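Local coordinates for envelope glycoprotein (Bourbon virus, PDB 5ZKX), which probably drives fusion of the viral envelope with the host cell membrane, as gp64-like class III fusion proteins do, and is captured here in its postfusion form, at residues 178-183 with 189-194; 239-244 with 256-261. All blocks are in the same frame, centred on the assembly; numbering follows the deposited sequence.

Contact 1. Residues 178-183 with 189-194; sequences VAETFW and SYLYSP
Trp183 and Tyr190 face each other as a hydrogen-bonded antiparallel pair and make the buried, tightly packed part of this contact. With chi1 at 81°, the indole CG sits between the backbone N and the carbonyl carbon, which folds the ring over its cross-strand neighbour. Tyr190 CB lies over the face of the six-membered ring of Trp183, a CH-pi contact 3.4 Å from its centroid. The phenol ring runs on alongside the five-membered ring of the indole, nearly parallel at 18° but slid so far that the two barely overlap. Phe44 of strand 44-58 packs against both residues. The backbone is that of a beta hairpin, strands 182-185 and 188-192: Trp183 and Tyr190 exchange N-H...O bonds in both directions, and Tyr192 N donates to Thr181 O at 3.0 Å. In the same residue pair, Thr181 CG2 meets the edge of the Tyr192 ring in its plane, 3.5 Å from Tyr192 CD1. Phe182 CB touches Leu191 CD1 at 3.7 Å on the other face. At the looser end Glu180 and Ser193, both partly exposed, join through their side chains: Ser193 OG donates to Glu180 OE1 at 2.6 Å from above the carboxylate plane, while Lys83 of helix 79-88 salt-bridges Glu180 OE2.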
ATOM      1  N   VAL A 178      14.594 -21.857 -24.892  1.00 39.31           N
ATOM      2  CA  VAL A 178      14.638 -22.614 -26.136  1.00 34.52           C
ATOM      3  C   VAL A 178      13.246 -22.777 -26.745  1.00 35.22           C
ATOM      4  O   VAL A 178      13.049 -22.507 -27.934  1.00 34.89           O
ATOM      5  CB  VAL A 178      15.314 -23.989 -25.938  1.00 31.78           C
ATOM      6  CG1 VAL A 178      16.823 -23.834 -25.986  1.00 30.16           C
ATOM      7  CG2 VAL A 178      14.890 -24.614 -24.622  1.00 38.16           C
ATOM      8  N   ALA A 179      12.275 -23.226 -25.949  1.00 52.30           N
ATOM      9  CA  ALA A 179      10.920 -23.407 -26.475  1.00 55.84           C
ATOM     10  C   ALA A 179       9.916 -23.529 -25.336  1.00 59.27           C
ATOM     11  O   ALA A 179       9.983 -24.485 -24.558  1.00 65.97           O
ATOM     12  CB  ALA A 179      10.856 -24.635 -27.379  1.00 56.07           C
ATOM     13  N   GLU A 180       9.004 -22.559 -25.242  1.00 44.60           N
ATOM     14  CA  GLU A 180       7.659 -22.747 -24.685  1.00 41.94           C
ATOM     15  C   GLU A 180       7.674 -23.524 -23.365  1.00 39.35           C
ATOM     16  O   GLU A 180       7.252 -24.677 -23.289  1.00 50.49           O
ATOM     17  CB  GLU A 180       6.758 -23.440 -25.710  1.00 39.49           C
ATOM     18  CG  GLU A 180       5.945 -22.485 -26.556  1.00 40.63           C
ATOM     19  CD  GLU A 180       4.760 -23.159 -27.212  1.00 41.47           C
ATOM     20  OE1 GLU A 180       3.809 -22.452 -27.603  1.00 37.94           O
ATOM     21  OE2 GLU A 180       4.781 -24.399 -27.336  1.00 48.48           O
ATOM     22  N   THR A 181       8.213 -22.877 -22.335  1.00 39.45           N
ATOM     23  CA  THR A 181       8.292 -23.499 -21.016  1.00 40.82           C
ATOM     24  C   THR A 181       6.944 -24.075 -20.589  1.00 37.90           C
ATOM     25  O   THR A 181       5.940 -23.360 -20.506  1.00 35.67           O
ATOM     26  CB  THR A 181       8.802 -22.490 -19.979  1.00 36.29           C
ATOM     27  OG1 THR A 181       8.770 -23.077 -18.672  1.00 37.46           O
ATOM     28  CG2 THR A 181       7.961 -21.239 -19.980  1.00 37.03           C
ATOM     29  N   PHE A 182       6.935 -25.385 -20.342  1.00 29.42           N
ATOM     30  CA  PHE A 182       5.752 -26.137 -19.949  1.00 21.59           C
ATOM     31  C   PHE A 182       6.082 -26.961 -18.713  1.00 21.19           C
ATOM     32  O   PHE A 182       7.211 -27.432 -18.554  1.00 19.02           O
ATOM     33  CB  PHE A 182       5.279 -27.052 -21.096  1.00 20.58           C
ATOM     34  CG  PHE A 182       4.304 -28.118 -20.672  1.00 24.90           C
ATOM     35  CD1 PHE A 182       2.945 -27.850 -20.616  1.00 21.33           C
ATOM     36  CD2 PHE A 182       4.741 -29.396 -20.354  1.00 19.72           C
ATOM     37  CE1 PHE A 182       2.044 -28.827 -20.235  1.00 18.86           C
ATOM     38  CE2 PHE A 182       3.846 -30.376 -19.971  1.00 20.18           C
ATOM     39  CZ  PHE A 182       2.495 -30.091 -19.913  1.00 24.99           C
ATOM     40  N   TRP A 183       5.096 -27.130 -17.833  1.00 21.24           N
ATOM     41  CA  TRP A 183       5.289 -27.981 -16.666  1.00 21.77           C
ATOM     42  C   TRP A 183       3.936 -28.377 -16.090  1.00 22.68           C
ATOM     43  O   TRP A 183       2.887 -27.861 -16.481  1.00 21.70           O
ATOM     44  CB  TRP A 183       6.172 -27.302 -15.609  1.00 21.75           C
ATOM     45  CG  TRP A 183       5.482 -26.315 -14.721  1.00 20.75           C
ATOM     46  CD1 TRP A 183       4.901 -26.566 -13.514  1.00 21.80           C
ATOM     47  CD2 TRP A 183       5.334 -24.909 -14.953  1.00 22.47           C
ATOM     48  NE1 TRP A 183       4.390 -25.407 -12.983  1.00 18.77           N
ATOM     49  CE2 TRP A 183       4.642 -24.374 -13.847  1.00 19.67           C
ATOM     50  CE3 TRP A 183       5.716 -24.051 -15.989  1.00 21.54           C
ATOM     51  CZ2 TRP A 183       4.321 -23.023 -13.750  1.00 19.36           C
ATOM     52  CZ3 TRP A 183       5.396 -22.710 -15.892  1.00 19.11           C
ATOM     53  CH2 TRP A 183       4.705 -22.208 -14.781  1.00 23.50           C
ATOM     54  N   SER A 189      -1.609 -27.935 -15.380  1.00 20.70           N
ATOM     55  CA  SER A 189      -0.543 -27.845 -16.363  1.00 25.16           C
ATOM     56  C   SER A 189      -0.416 -26.394 -16.799  1.00 25.75           C
ATOM     57  O   SER A 189      -1.422 -25.709 -17.015  1.00 18.72           O
ATOM     58  CB  SER A 189      -0.808 -28.748 -17.577  1.00 25.63           C
ATOM     59  OG  SER A 189      -0.575 -30.111 -17.262  1.00 25.70           O
ATOM     60  N   TYR A 190       0.823 -25.927 -16.920  1.00 25.00           N
ATOM     61  CA  TYR A 190       1.113 -24.538 -17.242  1.00 20.25           C
ATOM     62  C   TYR A 190       1.964 -24.474 -18.499  1.00 20.63           C
ATOM     63  O   TYR A 190       2.973 -25.179 -18.607  1.00 19.67           O
ATOM     64  CB  TYR A 190       1.834 -23.846 -16.090  1.00 17.11           C
ATOM     65  CG  TYR A 190       1.182 -24.031 -14.741  1.00 18.48           C
ATOM     66  CD1 TYR A 190       0.324 -23.073 -14.229  1.00 17.26           C
ATOM     67  CD2 TYR A 190       1.439 -25.159 -13.973  1.00 17.99           C
ATOM     68  CE1 TYR A 190      -0.266 -23.234 -12.996  1.00 18.27           C
ATOM     69  CE2 TYR A 190       0.856 -25.327 -12.741  1.00 18.83           C
ATOM     70  CZ  TYR A 190       0.002 -24.361 -12.257  1.00 17.54           C
ATOM     71  OH  TYR A 190      -0.585 -24.522 -11.023  1.00 22.66           O
ATOM     72  N   LEU A 191       1.558 -23.627 -19.440  1.00 20.69           N
ATOM     73  CA  LEU A 191       2.303 -23.392 -20.668  1.00 24.33           C
ATOM     74  C   LEU A 191       2.478 -21.895 -20.873  1.00 27.72           C
ATOM     75  O   LEU A 191       1.494 -21.146 -20.890  1.00 24.38           O
ATOM     76  CB  LEU A 191       1.593 -24.009 -21.873  1.00 21.15           C
ATOM     77  CG  LEU A 191       2.283 -23.788 -23.216  1.00 25.36           C
ATOM     78  CD1 LEU A 191       3.553 -24.621 -23.310  1.00 28.94           C
ATOM     79  CD2 LEU A 191       1.331 -24.105 -24.358  1.00 22.48           C
ATOM     80  N   TYR A 192       3.726 -21.465 -21.030  1.00 29.31           N
ATOM     81  CA  TYR A 192       4.067 -20.065 -21.248  1.00 25.95           C
ATOM     82  C   TYR A 192       4.764 -19.945 -22.595  1.00 25.40           C
ATOM     83  O   TYR A 192       5.835 -20.528 -22.797  1.00 30.07           O
ATOM     84  CB  TYR A 192       4.956 -19.545 -20.118  1.00 29.32           C
ATOM     85  CG  TYR A 192       5.521 -18.164 -20.341  1.00 24.25           C
ATOM     86  CD1 TYR A 192       6.872 -17.982 -20.584  1.00 22.20           C
ATOM     87  CD2 TYR A 192       4.708 -17.043 -20.292  1.00 23.57           C
ATOM     88  CE1 TYR A 192       7.399 -16.727 -20.781  1.00 22.46           C
ATOM     89  CE2 TYR A 192       5.226 -15.780 -20.486  1.00 25.31           C
ATOM     90  CZ  TYR A 192       6.575 -15.629 -20.731  1.00 26.13           C
ATOM     91  OH  TYR A 192       7.109 -14.377 -20.928  1.00 26.63           O
ATOM     92  N   SER A 193       4.158 -19.195 -23.513  1.00 28.71           N
ATOM     93  CA  SER A 193       4.628 -19.102 -24.894  1.00 31.43           C
ATOM     94  C   SER A 193       4.870 -17.642 -25.255  1.00 30.06           C
ATOM     95  O   SER A 193       3.953 -16.941 -25.701  1.00 31.00           O
ATOM     96  CB  SER A 193       3.628 -19.742 -25.856  1.00 33.88           C
ATOM     97  OG  SER A 193       3.310 -21.066 -25.461  1.00 34.19           O
ATOM     98  N   PRO A 194       6.094 -17.154 -25.083  1.00 22.68           N
ATOM     99  CA  PRO A 194       6.413 -15.779 -25.471  1.00 25.87           C
ATOM    100  C   PRO A 194       6.795 -15.673 -26.942  1.00 34.05           C
ATOM    101  O   PRO A 194       7.202 -16.645 -27.585  1.00 26.98           O
ATOM    102  CB  PRO A 194       7.609 -15.444 -24.573  1.00 26.17           C
ATOM    103  CG  PRO A 194       8.312 -16.755 -24.426  1.00 28.18           C
ATOM    104  CD  PRO A 194       7.236 -17.825 -24.438  1.00 26.06           C
TER

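Contact 2. Residues 239-244 with 256-261; sequences GDNFFE and ACYKNE
The backbones of 239-244 and 256-261 stay well apart, with CA atoms 9.3 Å distant for Asn241 and Ala256 and 10.2 Å for Phe243 and Tyr258, so the contact is made by side chains reaching across. Phe243 and Tyr258 form an offset stack, ring centroids 4.5 Å apart and planes at 15°. The leading atom is Phe243 CZ, which lies over the Tyr258 face toward its rim, 3.6 Å from Tyr258 CD1. A chi1 of 53°, with CG between the backbone N and the carbonyl carbon, aims the phenylalanine ring at this face. Asn241 approaches the same tyrosine at its edge: ND2 gives a straight but weak hydrogen bond of 3.3 Å to Tyr258 OH, the amide standing almost perpendicular to the ring at 88°. The phenol oxygen also bonds to Asp238, and Asn241 OD1 is held by Lys413, so both ends of the amide have partners. Leu253 packs against both stacked residues. In the order of the mixed sheet three strands, 234-238, 200-210 and 26-36, separate the two, yet their side chains meet directly; strand 241-245, outermost within this chain, and the preceding Asp240 meet helix 284-329 of another subunit, whose Asn289 hydrogen-bonds to the backbone of Asp240 and Phe242.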
ATOM      1  N   GLY A 239      11.668   5.886 -15.873  1.00 22.81           N
ATOM      2  CA  GLY A 239      10.248   5.819 -16.158  1.00 21.50           C
ATOM      3  C   GLY A 239       9.469   5.896 -14.863  1.00 22.74           C
ATOM      4  O   GLY A 239       9.517   6.897 -14.141  1.00 20.61           O
ATOM      5  N   ASP A 240       8.741   4.828 -14.550  1.00 21.16           N
ATOM      6  CA  ASP A 240       7.991   4.737 -13.308  1.00 19.30           C
ATOM      7  C   ASP A 240       8.702   3.887 -12.263  1.00 17.25           C
ATOM      8  O   ASP A 240       8.096   3.536 -11.247  1.00 17.04           O
ATOM      9  CB  ASP A 240       6.590   4.189 -13.577  1.00 22.37           C
ATOM     10  CG  ASP A 240       6.609   2.908 -14.391  1.00 23.90           C
ATOM     11  OD1 ASP A 240       7.710   2.436 -14.743  1.00 26.24           O
ATOM     12  OD2 ASP A 240       5.517   2.372 -14.680  1.00 25.30           O
ATOM     13  N   ASN A 241       9.969   3.547 -12.495  1.00 28.95           N
ATOM     14  CA  ASN A 241      10.789   2.800 -11.552  1.00 25.38           C
ATOM     15  C   ASN A 241      11.678   3.758 -10.771  1.00 26.05           C
ATOM     16  O   ASN A 241      12.323   4.632 -11.359  1.00 30.35           O
ATOM     17  CB  ASN A 241      11.664   1.774 -12.274  1.00 29.59           C
ATOM     18  CG  ASN A 241      10.882   0.577 -12.767  1.00 29.86           C
ATOM     19  OD1 ASN A 241       9.728   0.380 -12.397  1.00 30.31           O
ATOM     20  ND2 ASN A 241      11.517  -0.238 -13.604  1.00 27.88           N
ATOM     21  N   PHE A 242      11.726   3.578  -9.454  1.00 18.72           N
ATOM     22  CA  PHE A 242      12.545   4.408  -8.581  1.00 17.74           C
ATOM     23  C   PHE A 242      13.299   3.503  -7.625  1.00 19.28           C
ATOM     24  O   PHE A 242      12.694   2.644  -6.977  1.00 21.89           O
ATOM     25  CB  PHE A 242      11.689   5.413  -7.810  1.00 20.77           C
ATOM     26  CG  PHE A 242      10.876   6.307  -8.693  1.00 21.63           C
ATOM     27  CD1 PHE A 242       9.668   5.875  -9.217  1.00 19.54           C
ATOM     28  CD2 PHE A 242      11.323   7.576  -9.011  1.00 20.07           C
ATOM     29  CE1 PHE A 242       8.922   6.690 -10.032  1.00 20.05           C
ATOM     30  CE2 PHE A 242      10.575   8.396  -9.820  1.00 21.22           C
ATOM     31  CZ  PHE A 242       9.376   7.948 -10.339  1.00 20.91           C
ATOM     32  N   PHE A 243      14.612   3.701  -7.531  1.00 16.52           N
ATOM     33  CA  PHE A 243      15.453   2.738  -6.839  1.00 15.33           C
ATOM     34  C   PHE A 243      16.767   3.391  -6.447  1.00 16.70           C
ATOM     35  O   PHE A 243      17.230   4.332  -7.095  1.00 15.76           O
ATOM     36  CB  PHE A 243      15.722   1.507  -7.711  1.00 12.42           C
ATOM     37  CG  PHE A 243      16.272   1.838  -9.073  1.00 13.82           C
ATOM     38  CD1 PHE A 243      15.427   2.190 -10.113  1.00 15.17           C
ATOM     39  CD2 PHE A 243      17.633   1.791  -9.315  1.00 16.91           C
ATOM     40  CE1 PHE A 243      15.930   2.499 -11.361  1.00 12.09           C
ATOM     41  CE2 PHE A 243      18.140   2.095 -10.563  1.00 15.52           C
ATOM     42  CZ  PHE A 243      17.287   2.449 -11.584  1.00 14.05           C
ATOM     43  N   GLU A 244      17.359   2.864  -5.382  1.00 25.05           N
ATOM     44  CA  GLU A 244      18.681   3.269  -4.927  1.00 28.74           C
ATOM     45  C   GLU A 244      19.733   2.481  -5.701  1.00 27.40           C
ATOM     46  O   GLU A 244      19.790   1.251  -5.598  1.00 26.28           O
ATOM     47  CB  GLU A 244      18.808   3.024  -3.425  1.00 26.78           C
ATOM     48  CG  GLU A 244      19.851   3.843  -2.715  1.00 27.27           C
ATOM     49  CD  GLU A 244      19.792   3.643  -1.215  1.00 35.30           C
ATOM     50  OE1 GLU A 244      18.717   3.879  -0.623  1.00 33.62           O
ATOM     51  OE2 GLU A 244      20.815   3.232  -0.629  1.00 42.78           O
ATOM     52  N   ALA A 256      13.343  -5.468 -14.252  1.00 26.66           N
ATOM     53  CA  ALA A 256      14.501  -5.013 -15.009  1.00 24.53           C
ATOM     54  C   ALA A 256      15.743  -5.025 -14.130  1.00 22.20           C
ATOM     55  O   ALA A 256      15.661  -4.899 -12.906  1.00 21.60           O
ATOM     56  CB  ALA A 256      14.277  -3.609 -15.583  1.00 22.51           C
ATOM     57  N   CYS A 257      16.895  -5.178 -14.780  1.00 20.95           N
ATOM     58  CA  CYS A 257      18.200  -5.080 -14.142  1.00 20.93           C
ATOM     59  C   CYS A 257      18.973  -3.924 -14.759  1.00 22.39           C
ATOM     60  O   CYS A 257      18.891  -3.685 -15.969  1.00 18.06           O
ATOM     61  CB  CYS A 257      18.994  -6.379 -14.288  1.00 18.91           C
ATOM     62  SG  CYS A 257      18.228  -7.796 -13.487  1.00 29.26           S
ATOM     63  N   TYR A 258      19.714  -3.202 -13.920  1.00 22.90           N
ATOM     64  CA  TYR A 258      20.488  -2.040 -14.340  1.00 23.86           C
ATOM     65  C   TYR A 258      21.950  -2.278 -14.003  1.00 23.30           C
ATOM     66  O   TYR A 258      22.313  -2.362 -12.826  1.00 24.94           O
ATOM     67  CB  TYR A 258      19.987  -0.767 -13.656  1.00 22.66           C
ATOM     68  CG  TYR A 258      18.539  -0.446 -13.939  1.00 18.85           C
ATOM     69  CD1 TYR A 258      17.535  -0.854 -13.071  1.00 19.49           C
ATOM     70  CD2 TYR A 258      18.178   0.268 -15.070  1.00 17.94           C
ATOM     71  CE1 TYR A 258      16.210  -0.562 -13.326  1.00 15.31           C
ATOM     72  CE2 TYR A 258      16.858   0.565 -15.333  1.00 19.38           C
ATOM     73  CZ  TYR A 258      15.877   0.149 -14.459  1.00 16.58           C
ATOM     74  OH  TYR A 258      14.559   0.445 -14.717  1.00 18.71           O
ATOM     75  N   LYS A 259      22.787  -2.382 -15.030  1.00 20.84           N
ATOM     76  CA  LYS A 259      24.217  -2.568 -14.844  1.00 22.74           C
ATOM     77  C   LYS A 259      24.957  -1.358 -15.386  1.00 25.62           C
ATOM     78  O   LYS A 259      24.765  -0.966 -16.542  1.00 23.45           O
ATOM     79  CB  LYS A 259      24.722  -3.837 -15.530  1.00 23.07           C
ATOM     80  CG  LYS A 259      26.106  -4.253 -15.052  1.00 19.28           C
ATOM     81  CD  LYS A 259      26.578  -5.512 -15.742  1.00 18.36           C
ATOM     82  CE  LYS A 259      27.634  -6.217 -14.917  1.00 21.18           C
ATOM     83  NZ  LYS A 259      28.447  -7.151 -15.740  1.00 27.10           N
ATOM     84  N   ASN A 260      25.796  -0.773 -14.547  1.00 30.93           N
ATOM     85  CA  ASN A 260      26.627   0.340 -14.964  1.00 31.95           C
ATOM     86  C   ASN A 260      27.754  -0.173 -15.847  1.00 36.63           C
ATOM     87  O   ASN A 260      28.573  -0.985 -15.403  1.00 40.92           O
ATOM     88  CB  ASN A 260      27.186   1.053 -13.735  1.00 34.68           C
ATOM     89  CG  ASN A 260      27.820   2.383 -14.066  1.00 32.26           C
ATOM     90  OD1 ASN A 260      27.538   2.979 -15.102  1.00 41.06           O
ATOM     91  ND2 ASN A 260      28.689   2.857 -13.184  1.00 41.77           N
ATOM     92  N   GLU A 261      27.791   0.275 -17.100  1.00 62.47           N
ATOM     93  CA  GLU A 261      29.028   0.165 -17.854  1.00 67.32           C
ATOM     94  C   GLU A 261      30.127   0.866 -17.065  1.00 66.34           C
ATOM     95  O   GLU A 261      29.848   1.711 -16.211  1.00 73.28           O
ATOM     96  CB  GLU A 261      28.860   0.765 -19.249  1.00 65.29           C
ATOM     97  CG  GLU A 261      28.135  -0.162 -20.214  1.00 65.20           C
ATOM     98  CD  GLU A 261      27.063   0.545 -21.016  1.00 72.26           C
ATOM     99  OE1 GLU A 261      26.060  -0.108 -21.376  1.00 77.37           O
ATOM    100  OE2 GLU A 261      27.224   1.752 -21.287  1.00 70.23           O
TER

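How the contacts relate
From the N terminus, the chain first lays down strands 26-36 and 44-58, one in each of the sheets concerned. Contact 1 then closes a short hairpin loop between 178-183 and 189-194, on the sheet that contains 44-58. The chain passes through strands 200-210 and 234-238 before contact 2 brings 239-244 and 256-261 together, closing a longer excursion that includes strand 250-252 and Cys252, the disulfide partner of Cys257. The contacts follow in series, neither nested nor crossed. The centres of contact 1 and contact 2 are about 28 Å apart. Their nearest atoms are about 13 Å apart, without touching. Contact 1 ties neighbouring strands, whereas contact 2 spans the mixed sheet from its 241-245 edge to strand 256-260, before the long helix 284-329 begins.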